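Long-range contacts in diaminopimelate decarboxylase (Methanocaldococcus jannaschii, PDB 1TWI), which catalyses the pyridoxal 5'-phosphate-dependent decarboxylation of meso-diaminopimelate to L-lysine, the final step of lysine biosynthesis by the diaminopimelate pathway: residues E223-V228 against V245-G250; A156-P161 against H208-S213. One frame throughout, in Å; residues are numbered along the deposited sequence.

How the contacts relate
Both contacts belong to the pyridoxal-phosphate-binding alpha/beta barrel, and their centres are 7 Å apart. Contact 2 pairs strand 153-160 with the end of strand 202-208 and the loop after it; contact 1 then sets helix 219-237 against the next strand, 244-246, and its glycine turn. They meet directly. The backbone of Asn246 joins that of Cys209, with Asn246 O 3.0 Å from Cys209 N, and Gly249 N probably donates to His210 ND1, also at 3.0 Å. That second link ties the two cofactor-binding loops together: Gly250 in contact 1 and Ser213 in contact 2 each bind the PLP phosphate, while His210 lies against the pyridine ring.

Contact 1. Residues E223-V228 against V245-G250; sequences EETRKV and VNLGGG. With PLP (pyridoxal-5'-phosphate), chain E.
Glu224 brings its carboxyl group up to a main-chain carbonyl, placing OE2 2.7 Å from Leu247 O. Two oxygens so close suggest that the acid holds a proton and donates it, a state that a buried setting would favour; Cys209 O, a second carbonyl oxygen, packs against the same OE2. The side chain gets there fully stretched, CG opposite the backbone N (chi1 167°) and the chain straight beyond it, so that it spans from the helix to the loop, and OE2 also touches Leu247 CB.

The rest of the contact is mostly apolar packing. Leu247 points at the helix and divides its two methyls between Thr225 and Val228: CD1 lies 3.7 Å from Thr225 OG1, the two side chains crossing at about a right angle, and CD2 sits 4.1 Å from Val228 CG2. Thr225 OG1 itself is bonded back to Phe221 O within the helix. Two residues before Leu247, Val245 meets Val228 tip to tip, their CG1 methyls 4.0 Å apart. This is the helix-on-strand packing of a beta-alpha-beta unit, in which helix 219-237 follows strand 202-208 and covers the outside of strand 244-246 in the barrel; helix 264-276 also packs on Thr225 and Leu247, through Ile271 among others.

Past the strand the chain turns inward to the cofactor. Asn246 OD1 accepts from Gly248 N at 2.9 Å, an Asx turn, while its ND2 binds Glu290. Gly248 and Gly250 both have positive phi, and the glycine run passes close to the cofactor, with Gly249 N 3.7 Å from PLP C6. Gly250 N then donates to PLP O3P (2.9 Å, N-H...O angle 159°), and PLP is also hydrogen-bonded by the main-chain N of Gly292 and of Arg293.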
loop_
_atom_site.group_PDB
_atom_site.type_symbol
_atom_site.label_atom_id
_atom_site.label_comp_id
_atom_site.label_asym_id
_atom_site.label_seq_id
_atom_site.Cartn_x
_atom_site.Cartn_y
_atom_site.Cartn_z
ATOM N N GLU A 223 28.840 13.271 -5.270
ATOM C CA GLU A 223 29.529 12.040 -5.679
ATOM C C GLU A 223 28.864 11.418 -6.926
ATOM O O GLU A 223 29.545 10.927 -7.819
ATOM C CB GLU A 223 29.548 11.036 -4.511
ATOM C CG GLU A 223 30.213 9.684 -4.840
ATOM C CD GLU A 223 31.726 9.785 -5.038
ATOM O OE1 GLU A 223 32.340 10.858 -4.744
ATOM O OE2 GLU A 223 32.300 8.762 -5.484
ATOM N N GLU A 224 27.535 11.413 -6.955
ATOM C CA GLU A 224 26.820 10.939 -8.152
ATOM C C GLU A 224 27.261 11.785 -9.352
ATOM O O GLU A 224 27.592 11.266 -10.427
ATOM C CB GLU A 224 25.279 11.127 -7.985
ATOM C CG GLU A 224 24.481 10.940 -9.330
ATOM C CD GLU A 224 23.036 11.453 -9.282
ATOM O OE1 GLU A 224 22.658 12.196 -8.312
ATOM O OE2 GLU A 224 22.271 11.154 -10.232
ATOM N N THR A 225 27.306 13.104 -9.180
ATOM C CA THR A 225 27.638 13.942 -10.341
ATOM C C THR A 225 29.061 13.696 -10.844
ATOM O O THR A 225 29.295 13.587 -12.073
ATOM C CB THR A 225 27.434 15.451 -10.011
ATOM O OG1 THR A 225 26.072 15.669 -9.597
ATOM C CG2 THR A 225 27.654 16.281 -11.216
ATOM N N ARG A 226 29.993 13.563 -9.894
ATOM C CA ARG A 226 31.359 13.301 -10.285
ATOM C C ARG A 226 31.448 11.961 -11.051
ATOM O O ARG A 226 32.083 11.878 -12.082
ATOM C CB ARG A 226 32.252 13.172 -9.063
ATOM C CG ARG A 226 32.411 14.473 -8.214
ATOM C CD ARG A 226 33.368 14.201 -7.041
ATOM N NE ARG A 226 33.679 15.407 -6.272
ATOM C CZ ARG A 226 34.452 15.426 -5.183
ATOM N NH1 ARG A 226 34.988 14.271 -4.732
ATOM N NH2 ARG A 226 34.740 16.607 -4.590
ATOM N N LYS A 227 30.825 10.919 -10.521
ATOM C CA LYS A 227 30.994 9.608 -11.165
ATOM C C LYS A 227 30.250 9.439 -12.493
ATOM O O LYS A 227 30.696 8.679 -13.384
ATOM C CB LYS A 227 30.678 8.526 -10.146
ATOM C CG LYS A 227 31.604 8.646 -8.895
ATOM C CD LYS A 227 33.033 8.337 -9.329
ATOM C CE LYS A 227 34.092 8.845 -8.299
ATOM N NZ LYS A 227 34.187 7.980 -7.147
ATOM N N VAL A 228 29.139 10.171 -12.631
ATOM C CA VAL A 228 28.398 10.164 -13.879
ATOM C C VAL A 228 29.247 10.923 -14.909
ATOM O O VAL A 228 29.463 10.449 -16.031
ATOM C CB VAL A 228 27.000 10.839 -13.740
ATOM C CG1 VAL A 228 26.382 11.061 -15.159
ATOM C CG2 VAL A 228 26.070 9.928 -12.898
ATOM N N VAL A 245 22.511 14.782 -19.854
ATOM C CA VAL A 245 22.890 14.128 -18.601
ATOM C C VAL A 245 21.676 14.363 -17.687
ATOM O O VAL A 245 21.251 15.491 -17.442
ATOM C CB VAL A 245 24.174 14.718 -17.986
ATOM C CG1 VAL A 245 24.319 14.216 -16.535
ATOM C CG2 VAL A 245 25.385 14.219 -18.810
ATOM N N ASN A 246 21.085 13.274 -17.210
ATOM C CA ASN A 246 19.883 13.366 -16.362
ATOM C C ASN A 246 20.321 12.804 -15.028
ATOM O O ASN A 246 20.723 11.630 -14.949
ATOM C CB ASN A 246 18.767 12.526 -17.031
ATOM C CG ASN A 246 17.473 12.454 -16.211
ATOM O OD1 ASN A 246 17.461 12.690 -14.988
ATOM N ND2 ASN A 246 16.369 12.081 -16.892
ATOM N N LEU A 247 20.302 13.644 -13.982
ATOM C CA LEU A 247 20.779 13.171 -12.695
ATOM C C LEU A 247 19.709 12.678 -11.738
ATOM O O LEU A 247 19.972 12.451 -10.550
ATOM C CB LEU A 247 21.680 14.253 -12.038
ATOM C CG LEU A 247 22.939 14.576 -12.907
ATOM C CD1 LEU A 247 23.649 15.875 -12.372
ATOM C CD2 LEU A 247 23.943 13.404 -12.880
ATOM N N GLY A 248 18.490 12.446 -12.251
ATOM C CA GLY A 248 17.478 11.834 -11.376
ATOM C C GLY A 248 16.887 12.769 -10.333
ATOM O O GLY A 248 17.005 14.007 -10.426
ATOM N N GLY A 249 16.236 12.200 -9.331
ATOM C CA GLY A 249 15.649 13.038 -8.305
ATOM C C GLY A 249 16.250 12.677 -6.948
ATOM O O GLY A 249 17.465 12.350 -6.832
ATOM N N GLY A 250 15.431 12.766 -5.913
ATOM C CA GLY A 250 15.874 12.378 -4.596
ATOM C C GLY A 250 16.097 13.495 -3.574
ATOM O O GLY A 250 16.320 13.143 -2.409
HETATM N N1 PLP E . 13.697 9.357 -10.829
HETATM C C2 PLP E . 13.597 7.992 -10.627
HETATM C C2A PLP E . 14.279 7.086 -11.681
HETATM C C3 PLP E . 12.873 7.554 -9.521
HETATM O O3 PLP E . 12.793 6.209 -9.354
HETATM C C4 PLP E . 12.297 8.396 -8.607
HETATM C C4A PLP E . 11.508 7.793 -7.395
HETATM O O4A PLP E . 11.234 6.637 -7.468
HETATM C C5 PLP E . 12.397 9.792 -8.802
HETATM C C6 PLP E . 13.112 10.221 -9.909
HETATM C C5A PLP E . 11.831 10.879 -7.899
HETATM O O4P PLP E . 12.344 10.786 -6.545
HETATM P P PLP E . 12.003 11.884 -5.454
HETATM O O1P PLP E . 12.691 11.392 -4.248
HETATM O O2P PLP E . 10.508 11.852 -5.307
HETATM O O3P PLP E . 12.519 13.170 -5.918
#

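Contact 2. Residues A156-P161 against H208-S213; sequences AFRINP and HCHIGS. With PLP (pyridoxal-5'-phosphate), chain E.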
loop_
_atom_site.group_PDB
_atom_site.type_symbol
_atom_site.label_atom_id
_atom_site.label_comp_id
_atom_site.label_asym_id
_atom_site.label_seq_id
_atom_site.Cartn_x
_atom_site.Cartn_y
_atom_site.Cartn_z
ATOM N N ALA A 156 18.493 6.858 -23.837
ATOM C CA ALA A 156 19.441 7.349 -22.848
ATOM C C ALA A 156 19.730 6.048 -22.050
ATOM O O ALA A 156 19.051 5.029 -22.235
ATOM C CB ALA A 156 18.774 8.432 -21.948
ATOM N N PHE A 157 20.744 6.039 -21.194
ATOM C CA PHE A 157 21.060 4.832 -20.474
ATOM C C PHE A 157 21.141 5.110 -19.008
ATOM O O PHE A 157 21.864 6.026 -18.587
ATOM C CB PHE A 157 22.428 4.278 -20.997
ATOM C CG PHE A 157 22.365 3.853 -22.424
ATOM C CD1 PHE A 157 22.347 4.795 -23.446
ATOM C CD2 PHE A 157 22.147 2.518 -22.727
ATOM C CE1 PHE A 157 22.088 4.405 -24.777
ATOM C CE2 PHE A 157 21.884 2.114 -24.059
ATOM C CZ PHE A 157 21.853 3.039 -25.063
ATOM N N ARG A 158 20.400 4.343 -18.211
ATOM C CA ARG A 158 20.447 4.546 -16.752
ATOM C C ARG A 158 21.664 3.748 -16.281
ATOM O O ARG A 158 21.706 2.535 -16.406
ATOM C CB ARG A 158 19.186 3.993 -16.061
ATOM C CG ARG A 158 19.274 4.084 -14.546
ATOM C CD ARG A 158 17.953 3.680 -13.844
ATOM N NE ARG A 158 18.032 3.974 -12.403
ATOM C CZ ARG A 158 17.005 3.914 -11.568
ATOM N NH1 ARG A 158 15.806 3.558 -12.018
ATOM N NH2 ARG A 158 17.181 4.215 -10.281
ATOM N N ILE A 159 22.648 4.446 -15.743
ATOM C CA ILE A 159 23.879 3.803 -15.293
ATOM C C ILE A 159 24.010 3.820 -13.777
ATOM O O ILE A 159 23.450 4.702 -13.108
ATOM C CB ILE A 159 25.116 4.552 -15.852
ATOM C CG1 ILE A 159 25.098 6.039 -15.362
ATOM C CG2 ILE A 159 25.029 4.718 -17.394
ATOM C CD1 ILE A 159 26.350 6.894 -15.874
ATOM N N ASN A 160 24.796 2.879 -13.246
ATOM C CA ASN A 160 25.088 2.801 -11.808
ATOM C C ASN A 160 26.586 3.121 -11.751
ATOM O O ASN A 160 27.405 2.245 -11.944
ATOM C CB ASN A 160 24.817 1.398 -11.341
ATOM C CG ASN A 160 23.383 1.025 -11.572
ATOM O OD1 ASN A 160 22.528 1.912 -11.587
ATOM N ND2 ASN A 160 23.097 -0.255 -11.724
ATOM N N PRO A 161 26.926 4.390 -11.538
ATOM C CA PRO A 161 28.304 4.907 -11.474
ATOM C C PRO A 161 29.080 4.329 -10.331
ATOM O O PRO A 161 28.508 3.786 -9.374
ATOM C CB PRO A 161 28.118 6.424 -11.408
ATOM C CG PRO A 161 26.826 6.580 -10.669
ATOM C CD PRO A 161 25.951 5.379 -11.053
ATOM N N HIS A 208 21.622 8.589 -17.625
ATOM C CA HIS A 208 20.711 8.919 -16.522
ATOM C C HIS A 208 21.219 8.189 -15.280
ATOM O O HIS A 208 21.897 7.130 -15.364
ATOM C CB HIS A 208 19.305 8.397 -16.890
ATOM C CG HIS A 208 18.352 8.323 -15.738
ATOM N ND1 HIS A 208 18.138 7.171 -15.022
ATOM C CD2 HIS A 208 17.537 9.258 -15.189
ATOM C CE1 HIS A 208 17.222 7.392 -14.091
ATOM N NE2 HIS A 208 16.838 8.656 -14.172
ATOM N N CYS A 209 20.914 8.754 -14.107
ATOM C CA CYS A 209 21.292 8.108 -12.858
ATOM C C CYS A 209 20.305 8.664 -11.814
ATOM O O CYS A 209 19.915 9.838 -11.848
ATOM C CB CYS A 209 22.734 8.489 -12.476
ATOM S SG CYS A 209 23.283 7.717 -10.964
ATOM N N HIS A 210 19.862 7.795 -10.932
ATOM C CA HIS A 210 18.959 8.189 -9.880
ATOM C C HIS A 210 19.458 7.361 -8.724
ATOM O O HIS A 210 19.519 6.103 -8.797
ATOM C CB HIS A 210 17.531 7.800 -10.187
ATOM C CG HIS A 210 16.632 8.024 -9.025
ATOM N ND1 HIS A 210 16.258 9.291 -8.624
ATOM C CD2 HIS A 210 16.097 7.155 -8.131
ATOM C CE1 HIS A 210 15.530 9.192 -7.526
ATOM N NE2 HIS A 210 15.422 7.904 -7.207
ATOM N N ILE A 211 19.838 8.043 -7.650
ATOM C CA ILE A 211 20.461 7.332 -6.555
ATOM C C ILE A 211 19.708 7.030 -5.286
ATOM O O ILE A 211 20.209 6.273 -4.466
ATOM C CB ILE A 211 21.763 8.051 -6.144
ATOM C CG1 ILE A 211 21.443 9.465 -5.622
ATOM C CG2 ILE A 211 22.695 8.149 -7.318
ATOM C CD1 ILE A 211 22.673 10.256 -5.143
ATOM N N GLY A 212 18.508 7.583 -5.092
ATOM C CA GLY A 212 17.828 7.305 -3.841
ATOM C C GLY A 212 16.792 8.381 -3.618
ATOM O O GLY A 212 16.545 9.191 -4.530
ATOM N N SER A 213 16.212 8.434 -2.421
ATOM C CA SER A 213 15.134 9.383 -2.163
ATOM C C SER A 213 15.188 9.884 -0.719
ATOM O O SER A 213 15.742 9.216 0.161
ATOM C CB SER A 213 13.778 8.699 -2.448
ATOM O OG SER A 213 12.656 9.614 -2.494
HETATM N N1 PLP E . 13.697 9.357 -10.829
HETATM C C2 PLP E . 13.597 7.992 -10.627
HETATM C C2A PLP E . 14.279 7.086 -11.681
HETATM C C3 PLP E . 12.873 7.554 -9.521
HETATM O O3 PLP E . 12.793 6.209 -9.354
HETATM C C4 PLP E . 12.297 8.396 -8.607
HETATM C C4A PLP E . 11.508 7.793 -7.395
HETATM O O4A PLP E . 11.234 6.637 -7.468
HETATM C C5 PLP E . 12.397 9.792 -8.802
HETATM C C6 PLP E . 13.112 10.221 -9.909
HETATM C C5A PLP E . 11.831 10.879 -7.899
HETATM O O4P PLP E . 12.344 10.786 -6.545
HETATM P P PLP E . 12.003 11.884 -5.454
HETATM O O1P PLP E . 12.691 11.392 -4.248
HETATM O O2P PLP E . 10.508 11.852 -5.307
HETATM O O3P PLP E . 12.519 13.170 -5.918
HETATM O O HOH W 1 20.843 4.846 -11.455
#
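Backbone hydrogen bonds from His208 straddle Arg158. His208 N gives to Phe157 O at 2.7 Å, from above the carbonyl plane, and Ile159 N gives to His208 O at 2.8 Å, a straight bond. This is the parallel pairing of adjacent strands in the alpha/beta barrel, and it sends Arg158 and His208 to the same face of the sheet, the one that looks toward PLP.

There the two side chains run alongside one another. Arg158 CG, set opposite the backbone N (chi1 175°) at the start of an extended chain, passes 3.3 Å from His208 ND1 at the ring's edge, and the guanidinium stands nearly perpendicular to the imidazole. ND1 is buried here without a hydrogen-bond partner, whereas NE2 of the ring binds Glu290.

Further polar contacts hold the guanidinium. Its NH2 makes a weak bond to His210 O, and NE gives to a water lying in the guanidinium plane; that water also accepts from His210 N and can donate to Ile159 O. Cys358 of the second subunit, the predicted proton donor, packs on Arg158.

Among the apolar contacts, Cys209 SG touches Pro161 CD at 3.5 Å, and Cys209 also packs on Val228 and Glu224 of helix 219-237.

The loop also meets the cofactor. His210 offers a ring face to the pyridine, PLP C2 standing 3.4 Å above its centre, with Arg158 NH2 at the ring's edge. Ser213 OG donates to PLP O1P in a hydrogen bond modelled very short, at 2.5 Å, and also meets Arg293 NH2.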